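Local coordinates for putative esterase/lipase/thioesterase (Silicibacter sp., PDB 2PBL), which probably hydrolyses ester or thioester bonds as an alpha/beta hydrolase, its natural substrate being unknown, at residues A[6-10]-A[216-222]; A[14-20]-A[241-247]. All blocks are in the same frame, centred on the assembly; numbering follows the deposited sequence.

Contact 1 (A[6-10]-A[216-222])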
loop_
_atom_site.group_PDB
_atom_site.type_symbol
_atom_site.label_atom_id
_atom_site.label_comp_id
_atom_site.label_asym_id
_atom_site.label_seq_id
_atom_site.Cartn_x
_atom_site.Cartn_y
_atom_site.Cartn_z
ATOM N N ASP A 6 -18.814 -6.780 -10.448
ATOM C CA ASP A 6 -18.567 -8.134 -9.955
ATOM C C ASP A 6 -17.076 -8.517 -10.082
ATOM O O ASP A 6 -16.538 -9.160 -9.195
ATOM C CB ASP A 6 -19.413 -9.160 -10.712
ATOM C CG ASP A 6 -19.197 -10.573 -10.196
ATOM O OD1 ASP A 6 -19.449 -10.837 -9.001
ATOM O OD2 ASP A 6 -18.767 -11.412 -10.994
ATOM N N ALA A 7 -16.455 -8.130 -11.199
ATOM C CA ALA A 7 -15.034 -8.377 -11.491
ATOM C C ALA A 7 -14.096 -7.797 -10.413
ATOM O O ALA A 7 -13.130 -8.447 -10.006
ATOM C CB ALA A 7 -14.690 -7.813 -12.833
ATOM N N TYR A 8 -14.415 -6.597 -9.916
ATOM C CA TYR A 8 -13.614 -5.953 -8.864
ATOM C C TYR A 8 -14.064 -6.221 -7.413
ATOM O O TYR A 8 -13.502 -5.689 -6.452
ATOM C CB TYR A 8 -13.478 -4.442 -9.185
ATOM C CG TYR A 8 -12.481 -4.272 -10.264
ATOM C CD1 TYR A 8 -12.862 -4.299 -11.618
ATOM C CD2 TYR A 8 -11.121 -4.166 -9.965
ATOM C CE1 TYR A 8 -11.933 -4.200 -12.632
ATOM C CE2 TYR A 8 -10.203 -4.060 -10.969
ATOM C CZ TYR A 8 -10.601 -4.086 -12.307
ATOM O OH TYR A 8 -9.684 -4.026 -13.322
ATOM N N ALA A 9 -15.065 -7.084 -7.239
ATOM C CA ALA A 9 -15.567 -7.389 -5.924
ATOM C C ALA A 9 -14.689 -8.489 -5.361
ATOM O O ALA A 9 -14.615 -9.572 -5.958
ATOM C CB ALA A 9 -17.028 -7.837 -6.015
ATOM N N ASN A 10 -14.002 -8.215 -4.252
ATOM C CA ASN A 10 -13.172 -9.215 -3.600
ATOM C C ASN A 10 -13.917 -10.047 -2.571
ATOM O O ASN A 10 -13.958 -11.273 -2.668
ATOM C CB ASN A 10 -11.935 -8.555 -2.974
ATOM C CG ASN A 10 -11.008 -7.942 -4.024
ATOM O OD1 ASN A 10 -10.539 -8.625 -4.957
ATOM N ND2 ASN A 10 -10.750 -6.625 -3.884
ATOM N N ARG A 216 -9.122 -12.597 -7.651
ATOM C CA ARG A 216 -10.029 -12.282 -8.760
ATOM C C ARG A 216 -9.211 -12.135 -10.029
ATOM O O ARG A 216 -8.088 -11.587 -9.997
ATOM C CB ARG A 216 -10.785 -10.964 -8.500
ATOM C CG ARG A 216 -11.588 -10.882 -7.213
ATOM C CD ARG A 216 -12.748 -11.844 -7.247
ATOM N NE ARG A 216 -13.715 -11.422 -8.256
ATOM C CZ ARG A 216 -14.391 -12.257 -9.031
ATOM N NH1 ARG A 216 -15.245 -11.787 -9.902
ATOM N NH2 ARG A 216 -14.200 -13.564 -8.958
ATOM N N PRO A 217 -9.717 -12.666 -11.144
ATOM C CA PRO A 217 -9.048 -12.464 -12.420
ATOM C C PRO A 217 -8.602 -11.005 -12.688
ATOM O O PRO A 217 -7.500 -10.794 -13.220
ATOM C CB PRO A 217 -10.128 -12.882 -13.418
ATOM C CG PRO A 217 -10.815 -13.955 -12.732
ATOM C CD PRO A 217 -10.914 -13.532 -11.316
ATOM N N ALA A 218 -9.458 -10.049 -12.334
ATOM C CA ALA A 218 -9.164 -8.603 -12.489
ATOM C C ALA A 218 -7.841 -8.221 -11.778
ATOM O O ALA A 218 -7.040 -7.462 -12.314
ATOM C CB ALA A 218 -10.282 -7.807 -11.917
ATOM N N PHE A 219 -7.633 -8.733 -10.575
ATOM C CA PHE A 219 -6.392 -8.443 -9.830
ATOM C C PHE A 219 -5.168 -9.135 -10.391
ATOM O O PHE A 219 -4.070 -8.570 -10.340
ATOM C CB PHE A 219 -6.547 -8.641 -8.328
ATOM C CG PHE A 219 -7.251 -7.488 -7.678
ATOM C CD1 PHE A 219 -8.649 -7.437 -7.625
ATOM C CD2 PHE A 219 -6.533 -6.401 -7.206
ATOM C CE1 PHE A 219 -9.288 -6.352 -7.049
ATOM C CE2 PHE A 219 -7.183 -5.295 -6.668
ATOM C CZ PHE A 219 -8.543 -5.271 -6.576
ATOM N N LEU A 220 -5.332 -10.353 -10.898
ATOM C CA LEU A 220 -4.249 -11.012 -11.576
ATOM C C LEU A 220 -3.864 -10.218 -12.829
ATOM O O LEU A 220 -2.669 -10.064 -13.151
ATOM C CB LEU A 220 -4.640 -12.463 -11.931
ATOM C CG LEU A 220 -4.793 -13.393 -10.741
ATOM C CD1 LEU A 220 -5.337 -14.739 -11.214
ATOM C CD2 LEU A 220 -3.472 -13.574 -10.023
ATOM N N ASP A 221 -4.862 -9.677 -13.517
ATOM C CA ASP A 221 -4.624 -8.852 -14.700
ATOM C C ASP A 221 -3.913 -7.526 -14.334
ATOM O O ASP A 221 -2.909 -7.157 -14.932
ATOM C CB ASP A 221 -5.945 -8.541 -15.421
ATOM C CG ASP A 221 -6.583 -9.789 -16.019
ATOM O OD1 ASP A 221 -5.880 -10.818 -16.041
ATOM O OD2 ASP A 221 -7.782 -9.756 -16.406
ATOM N N GLN A 222 -4.455 -6.848 -13.342
ATOM C CA GLN A 222 -3.869 -5.605 -12.850
ATOM C C GLN A 222 -2.377 -5.809 -12.498
ATOM O O GLN A 222 -1.552 -4.940 -12.761
ATOM C CB GLN A 222 -4.653 -5.096 -11.629
ATOM C CG GLN A 222 -6.038 -4.526 -11.930
ATOM C CD GLN A 222 -6.017 -3.140 -12.536
ATOM O OE1 GLN A 222 -4.967 -2.518 -12.685
ATOM N NE2 GLN A 222 -7.189 -2.661 -12.917
HETATM O O HOH W 1 -12.330 -10.504 -11.893
HETATM O O HOH W 2 -8.542 -10.339 -5.636
#
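R216 curls against the turn 6-9, its NH1 donating to D6 O at 3.0 Å. The donor stands above the carbonyl plane, and the backbone N of A9 reaches the same oxygen from the opposite face, closing the type I turn. A long salt bridge to D6 OD2, 3.7 Å from NH1, adds charge pairing, although D6 OD1 bonds to Y13. The R216 chain bends at chi2 and chi3 (both -67°), which folds the guanidinium back along the turn. With R216 cut back to an alanine, D6 O would probably lose one of its two donors and the D6 carboxylate its distant charge partner. At the other end, Q222 NE2 donates to Y8 OH at 2.9 Å, the hydroxyl lying close to the plane of the Q222 amide. Two waters fill in between: one links A7 O to A218 N, the other N10 OD1 to R216 N.

The apolar contact centres on Y8. A218 CB sits over one face of its ring, 3.9 Å from the centroid, as a CH-pi contact. The Y8 edge points toward the face of F219 in an offset edge-to-face pair, planes at 65°. N10 OD1 approaches F219 CE1 at 3.3 Å.

R216 is the N-cap of helix 217-230, which follows strand 206-212. The N-terminal loop before helix 20-35 thus rests on the first turns of this helix.

Contact 2 (A[14-20]-A[241-247])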
loop_
_atom_site.group_PDB
_atom_site.type_symbol
_atom_site.label_atom_id
_atom_site.label_comp_id
_atom_site.label_asym_id
_atom_site.label_seq_id
_atom_site.Cartn_x
_atom_site.Cartn_y
_atom_site.Cartn_z
ATOM N N ILE A 14 -14.520 -14.420 -1.242
ATOM C CA ILE A 14 -13.590 -14.840 -0.230
ATOM C C ILE A 14 -14.376 -15.410 0.927
ATOM O O ILE A 14 -15.229 -14.729 1.511
ATOM C CB ILE A 14 -12.716 -13.625 0.224
ATOM C CG1 ILE A 14 -11.784 -13.188 -0.914
ATOM C CG2 ILE A 14 -11.903 -13.983 1.426
ATOM C CD1 ILE A 14 -11.139 -11.824 -0.648
ATOM N N GLU A 15 -14.089 -16.667 1.262
ATOM C CA GLU A 15 -14.783 -17.300 2.374
ATOM C C GLU A 15 -14.309 -16.606 3.653
ATOM O O GLU A 15 -13.089 -16.397 3.880
ATOM C CB GLU A 15 -14.568 -18.840 2.450
ATOM C CG GLU A 15 -13.322 -19.302 3.274
ATOM C CD GLU A 15 -13.156 -20.820 3.376
ATOM O OE1 GLU A 15 -14.056 -21.566 2.904
ATOM O OE2 GLU A 15 -12.112 -21.255 3.940
ATOM N N GLY A 16 -15.277 -16.224 4.477
ATOM C CA GLY A 16 -14.995 -15.552 5.747
ATOM C C GLY A 16 -14.628 -14.092 5.568
ATOM O O GLY A 16 -14.086 -13.476 6.497
ATOM N N ALA A 17 -14.956 -13.524 4.406
ATOM C CA ALA A 17 -14.624 -12.136 4.102
ATOM C C ALA A 17 -15.015 -11.151 5.241
ATOM O O ALA A 17 -14.257 -10.239 5.614
ATOM C CB ALA A 17 -15.289 -11.726 2.795
ATOM N N ALA A 18 -16.214 -11.375 5.775
ATOM C CA ALA A 18 -16.812 -10.560 6.829
ATOM C C ALA A 18 -16.014 -10.504 8.108
ATOM O O ALA A 18 -16.144 -9.549 8.917
ATOM C CB ALA A 18 -18.192 -11.128 7.167
ATOM N N ASP A 19 -15.244 -11.549 8.336
ATOM C CA ASP A 19 -14.479 -11.626 9.540
ATOM C C ASP A 19 -13.148 -10.886 9.483
ATOM O O ASP A 19 -12.581 -10.609 10.510
ATOM C CB ASP A 19 -14.213 -13.083 9.865
ATOM C CG ASP A 19 -15.517 -13.878 10.132
ATOM O OD1 ASP A 19 -16.470 -13.301 10.728
ATOM O OD2 ASP A 19 -15.562 -15.076 9.751
ATOM N N TYR A 20 -12.650 -10.562 8.297
ATOM C CA TYR A 20 -11.331 -9.902 8.251
ATOM C C TYR A 20 -11.251 -8.534 8.969
ATOM O O TYR A 20 -10.334 -8.334 9.749
ATOM C CB TYR A 20 -10.793 -9.853 6.809
ATOM C CG TYR A 20 -10.263 -11.210 6.382
ATOM C CD1 TYR A 20 -11.087 -12.155 5.771
ATOM C CD2 TYR A 20 -8.931 -11.554 6.595
ATOM C CE1 TYR A 20 -10.584 -13.409 5.391
ATOM C CE2 TYR A 20 -8.431 -12.794 6.226
ATOM C CZ TYR A 20 -9.263 -13.717 5.638
ATOM O OH TYR A 20 -8.758 -14.937 5.275
ATOM N N HIS A 241 -5.678 -15.184 -1.386
ATOM C CA HIS A 241 -6.764 -14.339 -1.881
ATOM C C HIS A 241 -6.440 -12.900 -1.475
ATOM O O HIS A 241 -5.400 -12.644 -0.906
ATOM C CB HIS A 241 -8.170 -14.792 -1.440
ATOM C CG HIS A 241 -8.325 -14.979 0.025
ATOM N ND1 HIS A 241 -8.278 -13.936 0.920
ATOM C CD2 HIS A 241 -8.573 -16.089 0.750
ATOM C CE1 HIS A 241 -8.423 -14.404 2.142
ATOM N NE2 HIS A 241 -8.611 -15.708 2.067
ATOM N N HIS A 242 -7.314 -11.963 -1.811
ATOM C CA HIS A 242 -7.030 -10.528 -1.596
ATOM C C HIS A 242 -6.839 -10.128 -0.159
ATOM O O HIS A 242 -6.179 -9.127 0.119
ATOM C CB HIS A 242 -8.159 -9.692 -2.253
ATOM C CG HIS A 242 -7.783 -8.276 -2.565
ATOM N ND1 HIS A 242 -6.822 -7.951 -3.500
ATOM C CD2 HIS A 242 -8.267 -7.102 -2.099
ATOM C CE1 HIS A 242 -6.709 -6.639 -3.572
ATOM N NE2 HIS A 242 -7.596 -6.097 -2.756
ATOM N N PHE A 243 -7.428 -10.874 0.765
ATOM C CA PHE A 243 -7.376 -10.516 2.161
ATOM C C PHE A 243 -6.308 -11.202 2.967
ATOM O O PHE A 243 -5.880 -10.616 3.935
ATOM C CB PHE A 243 -8.735 -10.693 2.831
ATOM C CG PHE A 243 -9.812 -9.818 2.285
ATOM C CD1 PHE A 243 -9.551 -8.717 1.493
ATOM C CD2 PHE A 243 -11.118 -10.034 2.690
ATOM C CE1 PHE A 243 -10.583 -7.944 1.021
ATOM C CE2 PHE A 243 -12.149 -9.241 2.231
ATOM C CZ PHE A 243 -11.883 -8.199 1.409
ATOM N N ASN A 244 -5.869 -12.412 2.617
ATOM C CA ASN A 244 -4.782 -13.042 3.382
ATOM C C ASN A 244 -3.393 -12.953 2.725
ATOM O O ASN A 244 -2.385 -13.411 3.318
ATOM C CB ASN A 244 -5.092 -14.493 3.802
ATOM C CG ASN A 244 -5.209 -15.421 2.672
ATOM O OD1 ASN A 244 -5.146 -15.037 1.497
ATOM N ND2 ASN A 244 -5.391 -16.713 3.013
ATOM N N VAL A 245 -3.335 -12.385 1.522
ATOM C CA VAL A 245 -2.076 -12.160 0.771
ATOM C C VAL A 245 -1.085 -11.317 1.582
ATOM O O VAL A 245 0.110 -11.558 1.531
ATOM C CB VAL A 245 -2.331 -11.517 -0.635
ATOM C CG1 VAL A 245 -2.852 -10.102 -0.555
ATOM C CG2 VAL A 245 -1.068 -11.546 -1.474
ATOM N N ILE A 246 -1.626 -10.384 2.370
ATOM C CA ILE A 246 -0.844 -9.514 3.250
ATOM C C ILE A 246 -0.434 -10.170 4.570
ATOM O O ILE A 246 0.427 -9.657 5.286
ATOM C CB ILE A 246 -1.633 -8.215 3.582
ATOM C CG1 ILE A 246 -2.924 -8.514 4.401
ATOM C CG2 ILE A 246 -1.954 -7.449 2.314
ATOM C CD1 ILE A 246 -3.811 -7.261 4.659
ATOM N N GLU A 247 -1.034 -11.302 4.900
ATOM C CA GLU A 247 -0.750 -11.944 6.202
ATOM C C GLU A 247 0.696 -12.232 6.483
ATOM O O GLU A 247 1.125 -11.978 7.603
ATOM C CB GLU A 247 -1.616 -13.182 6.451
ATOM C CG GLU A 247 -3.034 -12.778 6.701
ATOM C CD GLU A 247 -4.031 -13.928 6.993
ATOM O OE1 GLU A 247 -3.672 -15.150 6.859
ATOM O OE2 GLU A 247 -5.180 -13.562 7.341
HETATM O O HOH W 3 -10.549 -16.854 4.061
HETATM O O HOH W 4 -7.044 -15.630 7.004
#
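I14 sets two methyl groups on two rings. Its CG2 lies 3.6 Å from the centroid of the H241 ring, over the face. Its CD1 lies over the face of F243, 3.8 Å from that centroid. A chi1 of -68° turns CG2 toward H241, and the extended CG1-CD1 arm (chi2 167°) carries CD1 to F243. F243 in turn places CB over the centre of the Y20 ring, 3.8 Å from the centroid. Its ring edge faces Y20 in an offset edge-to-face pair, planes at 62°. A17 CB touches the F243 edge at CE2. Y20, H241 and F243 form an aromatic cluster.

Water joins the polar ends. One water bonds E15 O, Y20 OH and H241 NE2. A second donates to E247 OE2, which also lies at the Y20 ring edge, 3.5 Å from CE2.

The second shell fixes H241. F243 N donates to H241 ND1 at 3.2 Å, close to the ring plane. N244 OD1 accepts from H241 N at 2.9 Å and lies over the H241 face opposite I14. This ties the imidazole to its own loop.

Next to it, H242 hydrogen-bonds S137 OG and E215 OE1. That pattern is consistent with the Ser-His-acid triad of alpha/beta hydrolases, whose histidine sits in a loop after the last strand, here 233-237.

How the contacts relate
Contacts 1 and 2 pin one N-terminal stretch to the start of helix 217-230 and to the loop after strand 233-237, with centres about 14 Å apart. Their segments alternate along the chain, 6-10 and 14-20 being followed by 216-222 and 241-247. They meet at H242, the probable triad histidine. N10 ND2 of contact 1 packs 3.1 Å from H242 CD2, and F219 CE2 packs 3.4 Å from H242 CE1. N10 CB also approaches F243 CE1 at 4.3 Å. N10 ND2 hydrogen-bonds an unidentified ligand, probably from the crystallisation liquor, and the H242 side chain lies about 3 Å from it. Such molecules often mark pockets, so the N-terminal stretch may help to line one beside S137, H242 and E215.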